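Local coordinates for autoinducer 2-binding protein LsrB (PDB 6DSP) that binds the quorum-sensing signal autoinducer-2 in the cleft of a periplasmic binding protein fold, at residues Lys155-Tyr160 and Glu208-Ala213; Ile220-Ser225 and Pro229-Ala234. All coordinates share one frame; numbering follows the deposited sequence.

Contact 1 of 2, residues Lys155-Tyr160 and Glu208-Ala213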
ATOM      1  N   LYS A 155      16.763  15.018 -10.871  1.00 16.42           N
ATOM      2  CA  LYS A 155      16.210  15.670  -9.695  1.00 16.40           C
ATOM      3  C   LYS A 155      14.885  15.003  -9.350  1.00 15.43           C
ATOM      4  O   LYS A 155      14.012  14.848 -10.215  1.00 15.26           O
ATOM      5  CB  LYS A 155      15.975  17.153  -9.985  1.00 17.82           C
ATOM      6  CG  LYS A 155      17.267  17.966 -10.033  1.00 20.33           C
ATOM      7  CD  LYS A 155      16.981  19.457 -10.189  1.00 23.49           C
ATOM      8  CE  LYS A 155      18.255  20.256 -10.023  1.00 26.98           C
ATOM      9  NZ  LYS A 155      18.037  21.719 -10.061  1.00 29.59           N
ATOM     10  N   TYR A 156      14.746  14.566  -8.107  1.00 14.39           N
ATOM     11  CA  TYR A 156      13.543  13.812  -7.757  1.00 14.33           C
ATOM     12  C   TYR A 156      13.164  14.057  -6.301  1.00 13.87           C
ATOM     13  O   TYR A 156      13.925  14.616  -5.509  1.00 14.56           O
ATOM     14  CB  TYR A 156      13.744  12.307  -7.991  1.00 14.06           C
ATOM     15  CG  TYR A 156      14.608  11.686  -6.929  1.00 14.47           C
ATOM     16  CD1 TYR A 156      16.013  11.774  -6.979  1.00 15.34           C
ATOM     17  CD2 TYR A 156      14.038  11.024  -5.856  1.00 14.73           C
ATOM     18  CE1 TYR A 156      16.779  11.227  -5.973  1.00 15.84           C
ATOM     19  CE2 TYR A 156      14.812  10.478  -4.857  1.00 15.19           C
ATOM     20  CZ  TYR A 156      16.153  10.595  -4.903  1.00 15.61           C
ATOM     21  OH  TYR A 156      16.904  10.041  -3.902  1.00 16.35           O
ATOM     22  N   CYS A 157      11.963  13.602  -5.955  1.00 13.52           N
ATOM     23  CA  CYS A 157      11.591  13.486  -4.542  1.00 13.41           C
ATOM     24  C   CYS A 157      10.470  12.477  -4.426  1.00 12.70           C
ATOM     25  O   CYS A 157       9.942  11.982  -5.428  1.00 13.37           O
ATOM     26  CB  CYS A 157      11.161  14.841  -3.930  1.00 14.48           C
ATOM     27  SG  CYS A 157       9.575  15.493  -4.465  1.00 15.08           S
ATOM     28  N   TRP A 158      10.101  12.187  -3.174  1.00 12.39           N
ATOM     29  CA  TRP A 158       9.004  11.289  -2.835  1.00 12.20           C
ATOM     30  C   TRP A 158       7.813  12.104  -2.324  1.00 12.15           C
ATOM     31  O   TRP A 158       7.990  13.107  -1.612  1.00 13.62           O
ATOM     32  CB  TRP A 158       9.425  10.307  -1.724  1.00 12.72           C
ATOM     33  CG  TRP A 158      10.547   9.392  -2.092  1.00 13.28           C
ATOM     34  CD1 TRP A 158      11.874   9.711  -2.182  1.00 14.57           C
ATOM     35  CD2 TRP A 158      10.446   7.993  -2.352  1.00 13.32           C
ATOM     36  NE1 TRP A 158      12.597   8.585  -2.522  1.00 14.48           N
ATOM     37  CE2 TRP A 158      11.746   7.518  -2.625  1.00 14.09           C
ATOM     38  CE3 TRP A 158       9.382   7.089  -2.377  1.00 14.15           C
ATOM     39  CZ2 TRP A 158      12.001   6.186  -2.958  1.00 14.54           C
ATOM     40  CZ3 TRP A 158       9.627   5.774  -2.694  1.00 14.71           C
ATOM     41  CH2 TRP A 158      10.924   5.322  -2.965  1.00 15.03           C
ATOM     42  N   HIS A 159       6.610  11.694  -2.726  1.00 11.55           N
ATOM     43  CA  HIS A 159       5.336  12.305  -2.296  1.00 11.83           C
ATOM     44  C   HIS A 159       4.426  11.155  -1.886  1.00 11.31           C
ATOM     45  O   HIS A 159       4.023  10.344  -2.726  1.00 11.87           O
ATOM     46  CB  HIS A 159       4.723  13.113  -3.454  1.00 12.13           C
ATOM     47  CG  HIS A 159       3.345  13.652  -3.165  1.00 12.03           C
ATOM     48  ND1 HIS A 159       2.580  14.278  -4.132  1.00 12.59           N
ATOM     49  CD2 HIS A 159       2.581  13.621  -2.038  1.00 11.98           C
ATOM     50  CE1 HIS A 159       1.407  14.616  -3.613  1.00 12.17           C
ATOM     51  NE2 HIS A 159       1.382  14.226  -2.349  1.00 11.77           N
ATOM     52  N   TYR A 160       4.132  11.059  -0.590  1.00 11.00           N
ATOM     53  CA  TYR A 160       3.257   9.973  -0.133  1.00 10.73           C
ATOM     54  C   TYR A 160       2.409  10.473   1.036  1.00 11.17           C
ATOM     55  O   TYR A 160       2.181  11.676   1.184  1.00 11.66           O
ATOM     56  CB  TYR A 160       4.040   8.668   0.056  1.00 10.81           C
ATOM     57  CG  TYR A 160       5.228   8.655   0.986  1.00 10.94           C
ATOM     58  CD1 TYR A 160       6.470   9.126   0.579  1.00 11.38           C
ATOM     59  CD2 TYR A 160       5.116   8.093   2.257  1.00 11.45           C
ATOM     60  CE1 TYR A 160       7.581   9.007   1.416  1.00 11.98           C
ATOM     61  CE2 TYR A 160       6.220   8.007   3.093  1.00 11.84           C
ATOM     62  CZ  TYR A 160       7.445   8.465   2.657  1.00 12.17           C
ATOM     63  OH  TYR A 160       8.555   8.348   3.445  1.00 13.76           O
ATOM     64  N   GLU A 208       0.896  20.442  -6.536  1.00 12.95           N
ATOM     65  CA  GLU A 208       1.169  21.755  -7.123  1.00 13.88           C
ATOM     66  C   GLU A 208       2.325  22.448  -6.419  1.00 14.62           C
ATOM     67  O   GLU A 208       3.167  23.093  -7.068  1.00 15.58           O
ATOM     68  CB  GLU A 208      -0.094  22.621  -7.044  1.00 15.33           C
ATOM     69  CG  GLU A 208      -1.178  22.093  -7.948  1.00 17.61           C
ATOM     70  CD  GLU A 208      -2.515  22.752  -7.765  1.00 20.94           C
ATOM     71  OE1 GLU A 208      -2.827  23.234  -6.642  1.00 23.62           O
ATOM     72  OE2 GLU A 208      -3.267  22.747  -8.756  1.00 21.20           O
ATOM     73  N   SER A 209       2.402  22.312  -5.091  1.00 14.34           N
ATOM     74  CA  SER A 209       3.520  22.874  -4.332  1.00 15.10           C
ATOM     75  C   SER A 209       4.854  22.299  -4.793  1.00 14.58           C
ATOM     76  O   SER A 209       5.849  23.026  -4.897  1.00 15.54           O
ATOM     77  CB  SER A 209       3.330  22.592  -2.826  1.00 17.92           C
ATOM     78  OG  SER A 209       2.216  23.277  -2.250  1.00 22.49           O
ATOM     79  N   ILE A 210       4.919  20.990  -5.024  1.00 13.74           N
ATOM     80  CA  ILE A 210       6.174  20.406  -5.494  1.00 13.96           C
ATOM     81  C   ILE A 210       6.582  20.999  -6.828  1.00 13.99           C
ATOM     82  O   ILE A 210       7.741  21.377  -7.024  1.00 14.67           O
ATOM     83  CB  ILE A 210       6.046  18.878  -5.604  1.00 14.17           C
ATOM     84  CG1 ILE A 210       5.705  18.258  -4.249  1.00 13.79           C
ATOM     85  CG2 ILE A 210       7.317  18.283  -6.224  1.00 15.15           C
ATOM     86  CD1 ILE A 210       5.461  16.752  -4.344  1.00 14.56           C
ATOM     87  N   LEU A 211       5.630  21.109  -7.770  1.00 14.14           N
ATOM     88  CA  LEU A 211       5.962  21.605  -9.093  1.00 15.08           C
ATOM     89  C   LEU A 211       6.277  23.092  -9.080  1.00 15.91           C
ATOM     90  O   LEU A 211       7.048  23.563  -9.928  1.00 18.16           O
ATOM     91  CB  LEU A 211       4.819  21.278 -10.044  1.00 14.51           C
ATOM     92  CG  LEU A 211       4.628  19.786 -10.361  1.00 15.46           C
ATOM     93  CD1 LEU A 211       3.285  19.525 -11.049  1.00 16.05           C
ATOM     94  CD2 LEU A 211       5.802  19.296 -11.227  1.00 16.12           C
ATOM     95  N   SER A 212       5.719  23.850  -8.134  1.00 15.98           N
ATOM     96  CA  SER A 212       6.018  25.278  -8.024  1.00 17.52           C
ATOM     97  C   SER A 212       7.393  25.517  -7.383  1.00 17.29           C
ATOM     98  O   SER A 212       8.146  26.408  -7.809  1.00 18.73           O
ATOM     99  CB  SER A 212       4.925  25.970  -7.201  1.00 21.37           C
ATOM    100  OG  SER A 212       3.646  25.838  -7.815  1.00 25.47           O
ATOM    101  N   ALA A 213       7.720  24.762  -6.330  1.00 16.47           N
ATOM    102  CA  ALA A 213       8.950  24.968  -5.581  1.00 16.68           C
ATOM    103  C   ALA A 213      10.143  24.278  -6.227  1.00 16.74           C
ATOM    104  O   ALA A 213      11.282  24.647  -5.932  1.00 17.31           O
ATOM    105  CB  ALA A 213       8.773  24.451  -4.150  1.00 17.03           C
TER
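Ile210 reaches from its helix onto two residues of strand 155-160, one with each branch. The longer branch ends on His159: Ile210 CD1 lies 3.8 Å from His159 CB and the same distance from His159 ND1, and the isoleucine chain slants across the imidazole. The shorter branch turns to the cysteine two residues back, with Ile210 CG2 4.0 Å from Cys157 SG. The isoleucine chi1 of -60° sets this fork, placing CG1 beside the backbone N and CG2 anti to it, and CD1 runs on extended towards the imidazole. All three residues are buried, and no hydrogen bond joins the segments. The imidazole beside this methyl is held by polar partners elsewhere: His159 NE2 is bonded to Ser196 OG and ND1 to Gln231 OE1 of helix 227-237, which should fix its rotation.

The rest of the helix segment takes no part in the contact, and part of its surface faces solvent: Ser212 and Ala213 are exposed, Glu208 and Ser209 partly so. Here Ser212 OG folds back within its own helix to Glu208 O at 2.9 Å, coming in above the carbonyl plane, and Ser212 N uses the same oxygen. A helix end docked by its inner residue on a central parallel strand is the alpha/beta layering of the Rossmann-like lobe in periplasmic binding proteins.

Contact 2 of 2, residues Ile220-Ser225 and Pro229-Ala234. With PAV ((2R,4S)-2-methyl-2,3,3,4-tetrahydroxytetrahydrofuran), chain C.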
ATOM      1  N   ILE A 220       8.874  12.451  -9.777  1.00 12.49           N
ATOM      2  CA  ILE A 220       8.170  12.485  -8.484  1.00 12.32           C
ATOM      3  C   ILE A 220       7.648  11.086  -8.230  1.00 12.65           C
ATOM      4  O   ILE A 220       6.841  10.580  -9.019  1.00 13.21           O
ATOM      5  CB  ILE A 220       7.013  13.507  -8.470  1.00 13.17           C
ATOM      6  CG1 ILE A 220       7.492  14.887  -8.968  1.00 14.72           C
ATOM      7  CG2 ILE A 220       6.429  13.587  -7.016  1.00 13.43           C
ATOM      8  CD1 ILE A 220       6.366  15.889  -9.143  1.00 15.33           C
ATOM      9  N   ILE A 221       8.142  10.451  -7.161  1.00 11.90           N
ATOM     10  CA  ILE A 221       7.759   9.075  -6.835  1.00 12.04           C
ATOM     11  C   ILE A 221       6.610   9.163  -5.838  1.00 12.05           C
ATOM     12  O   ILE A 221       6.810   9.580  -4.696  1.00 12.65           O
ATOM     13  CB  ILE A 221       8.934   8.273  -6.238  1.00 12.64           C
ATOM     14  CG1 ILE A 221      10.158   8.279  -7.198  1.00 14.28           C
ATOM     15  CG2 ILE A 221       8.478   6.853  -5.951  1.00 13.49           C
ATOM     16  CD1 ILE A 221      11.405   7.669  -6.547  1.00 15.60           C
ATOM     17  N   CYS A 222       5.428   8.739  -6.268  1.00 11.77           N
ATOM     18  CA  CYS A 222       4.194   8.901  -5.486  1.00 11.70           C
ATOM     19  C   CYS A 222       3.729   7.534  -4.989  1.00 11.56           C
ATOM     20  O   CYS A 222       2.779   6.960  -5.540  1.00 12.45           O
ATOM     21  CB  CYS A 222       3.124   9.541  -6.370  1.00 12.31           C
ATOM     22  SG  CYS A 222       3.622  11.195  -6.909  1.00 13.53           S
ATOM     23  N   ASN A 223       4.393   7.017  -3.936  1.00 11.36           N
ATOM     24  CA  ASN A 223       4.111   5.688  -3.398  1.00 11.90           C
ATOM     25  C   ASN A 223       2.899   5.666  -2.466  1.00 11.96           C
ATOM     26  O   ASN A 223       2.980   5.203  -1.326  1.00 12.54           O
ATOM     27  CB  ASN A 223       5.347   5.115  -2.692  1.00 12.52           C
ATOM     28  CG  ASN A 223       5.973   6.098  -1.685  1.00 12.99           C
ATOM     29  OD1 ASN A 223       6.160   7.287  -1.986  1.00 13.19           O
ATOM     30  ND2 ASN A 223       6.350   5.586  -0.526  1.00 13.70           N
ATOM     31  N   ASP A 224       1.769   6.172  -2.969  1.00 11.14           N
ATOM     32  CA  ASP A 224       0.525   6.258  -2.218  1.00 10.68           C
ATOM     33  C   ASP A 224      -0.609   6.469  -3.216  1.00 10.84           C
ATOM     34  O   ASP A 224      -0.483   7.256  -4.159  1.00 11.84           O
ATOM     35  CB  ASP A 224       0.580   7.404  -1.218  1.00 10.77           C
ATOM     36  CG  ASP A 224      -0.787   7.669  -0.595  1.00 11.31           C
ATOM     37  OD1 ASP A 224      -1.204   6.843   0.253  1.00 11.34           O
ATOM     38  OD2 ASP A 224      -1.452   8.654  -0.998  1.00 11.71           O
ATOM     39  N   SER A 225      -1.733   5.781  -2.980  1.00 11.45           N
ATOM     40  CA  SER A 225      -2.862   5.749  -3.900  1.00 11.81           C
ATOM     41  C   SER A 225      -3.624   7.077  -4.002  1.00 11.61           C
ATOM     42  O   SER A 225      -4.460   7.215  -4.903  1.00 12.23           O
ATOM     43  CB  SER A 225      -3.828   4.626  -3.569  1.00 12.63           C
ATOM     44  OG  SER A 225      -4.477   4.881  -2.352  1.00 12.61           O
ATOM     45  N   PRO A 229      -2.676  10.004  -8.006  1.00 11.61           N
ATOM     46  CA  PRO A 229      -3.639  10.761  -8.829  1.00 12.16           C
ATOM     47  C   PRO A 229      -3.629  12.239  -8.506  1.00 12.54           C
ATOM     48  O   PRO A 229      -3.826  13.061  -9.408  1.00 12.98           O
ATOM     49  CB  PRO A 229      -4.985  10.094  -8.528  1.00 12.82           C
ATOM     50  CG  PRO A 229      -4.772   9.373  -7.176  1.00 12.98           C
ATOM     51  CD  PRO A 229      -3.318   8.923  -7.226  1.00 13.02           C
ATOM     52  N   GLY A 230      -3.350  12.621  -7.259  1.00 11.71           N
ATOM     53  CA  GLY A 230      -3.277  14.043  -6.960  1.00 12.39           C
ATOM     54  C   GLY A 230      -2.114  14.707  -7.674  1.00 12.38           C
ATOM     55  O   GLY A 230      -2.237  15.834  -8.165  1.00 12.26           O
ATOM     56  N   GLN A 231      -0.964  14.018  -7.731  1.00 12.24           N
ATOM     57  CA  GLN A 231       0.194  14.579  -8.417  1.00 12.28           C
ATOM     58  C   GLN A 231      -0.053  14.665  -9.916  1.00 12.28           C
ATOM     59  O   GLN A 231       0.361  15.629 -10.566  1.00 12.37           O
ATOM     60  CB  GLN A 231       1.396  13.694  -8.147  1.00 12.26           C
ATOM     61  CG  GLN A 231       2.710  14.326  -8.653  1.00 12.12           C
ATOM     62  CD  GLN A 231       3.007  15.598  -7.893  1.00 12.30           C
ATOM     63  OE1 GLN A 231       3.309  15.541  -6.695  1.00 12.83           O
ATOM     64  NE2 GLN A 231       2.969  16.750  -8.583  1.00 12.88           N
ATOM     65  N   ALA A 232      -0.711  13.652 -10.487  1.00 11.83           N
ATOM     66  CA  ALA A 232      -1.056  13.723 -11.902  1.00 11.97           C
ATOM     67  C   ALA A 232      -1.997  14.898 -12.163  1.00 12.36           C
ATOM     68  O   ALA A 232      -1.817  15.669 -13.126  1.00 13.07           O
ATOM     69  CB  ALA A 232      -1.683  12.421 -12.365  1.00 13.01           C
ATOM     70  N   GLN A 233      -2.997  15.081 -11.297  1.00 12.66           N
ATOM     71  CA  GLN A 233      -3.903  16.220 -11.468  1.00 13.30           C
ATOM     72  C   GLN A 233      -3.149  17.546 -11.355  1.00 12.45           C
ATOM     73  O   GLN A 233      -3.391  18.487 -12.123  1.00 12.37           O
ATOM     74  CB  GLN A 233      -5.001  16.142 -10.407  1.00 13.89           C
ATOM     75  CG  GLN A 233      -6.012  17.260 -10.561  1.00 14.75           C
ATOM     76  CD  GLN A 233      -6.855  17.117 -11.817  1.00 15.21           C
ATOM     77  OE1 GLN A 233      -7.305  15.997 -12.141  1.00 16.18           O
ATOM     78  NE2 GLN A 233      -7.081  18.221 -12.525  1.00 15.98           N
ATOM     79  N   ALA A 234      -2.199  17.625 -10.414  1.00 12.43           N
ATOM     80  CA  ALA A 234      -1.406  18.840 -10.280  1.00 12.92           C
ATOM     81  C   ALA A 234      -0.623  19.134 -11.555  1.00 13.14           C
ATOM     82  O   ALA A 234      -0.540  20.287 -11.998  1.00 13.70           O
ATOM     83  CB  ALA A 234      -0.442  18.708  -9.106  1.00 12.97           C
TER
HETATM   84  O2  PAV C 401       0.513   2.711  -1.979  1.00 16.29           O
HETATM   85  C2  PAV C 401      -0.747   2.278  -1.426  1.00 12.17           C
HETATM   86  C1  PAV C 401      -1.676   1.644  -2.486  1.00 16.09           C
HETATM   87  O5  PAV C 401      -1.465   3.592  -1.093  1.00 11.84           O
HETATM   88  C5  PAV C 401      -2.362   3.313  -0.107  1.00 12.63           C
HETATM   89  C4  PAV C 401      -2.089   1.880   0.385  1.00 13.53           C
HETATM   90  O4  PAV C 401      -2.108   1.830   1.809  1.00 12.39           O
HETATM   91  C3  PAV C 401      -0.723   1.592  -0.246  1.00 12.52           C
HETATM   92  O3  PAV C 401      -0.571   0.219  -0.481  1.00 13.45           O
HETATM   93  O13 PAV C 401       0.307   2.090   0.579  1.00 12.53           O
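Gln231 lies along the helix side of strand 219-222, its aliphatic part on Cys222 and its amide on Ile220. The shape of the side chain explains this division. CG stands anti to the backbone N (chi1 -171°), sending the chain out towards the strand, where Gln231 CB comes within 3.6 Å of Cys222 SG and CG is almost as near. A bend at chi2 (64°) then swings the amide onto the isoleucine, so that the two side chains cross at about a right angle: Gln231 NE2 is 3.5 Å from Ile220 CD1, while Gln231 OE1 sits 3.7 Å from Ile220 CG2. Buried among hydrocarbon, the amide has partners at both ends, NE2 with Gly207 O and OE1 with His159 ND1, and these hold its orientation.

Further along, the chain leaves the strand through an inverse gamma turn centred on Asn223, closed by a weak bond from Asp224 N to Cys222 O. Pro229 meets the backbone just beyond, its CD 3.1 Å from Ser225 O, a short CH-to-oxygen contact. Ser225 directs its CB away from the helix. Its backbone N donates to the ligand ring oxygen, PAV O5, at 2.9 Å with an N-H...O angle of 150°, and its OG is bonded to Asn33 OD1. Asp224 divides its carboxylate: OD2 takes Thr226 N and Ala227 N, capping the helix start, whereas OD1 holds Gln168 NE2, itself a ligand donor, so this aspartate, itself in the pocket, probably helps to position Gln168. A strand end that turns through ligand-binding loop residues into a capped helix is the beta-alpha half of a beta-alpha-beta unit, here lining the autoinducer-2 cleft of a periplasmic binding protein.

Overall arrangement
From the N terminus, strand 155-160 comes first; the chain then runs through helix 166-182 and strand 187-195 before helix 200-213 returns to it, so contact 1 closes a loop of 47 residues. Contact 2 opens only afterwards, on the next strand, and closes within a few residues as strand 219-222 turns into helix 227-237. The two are therefore in series, neither nested nor crossed. They meet in the sheet, where strands 155-160 and 219-222 lie side by side, with His159 N 2.9 Å from Ile221 O, a probable hydrogen bond. Together they tie two successive helices onto one four-stranded parallel sheet, and contact 2 carries that framework to the ligand.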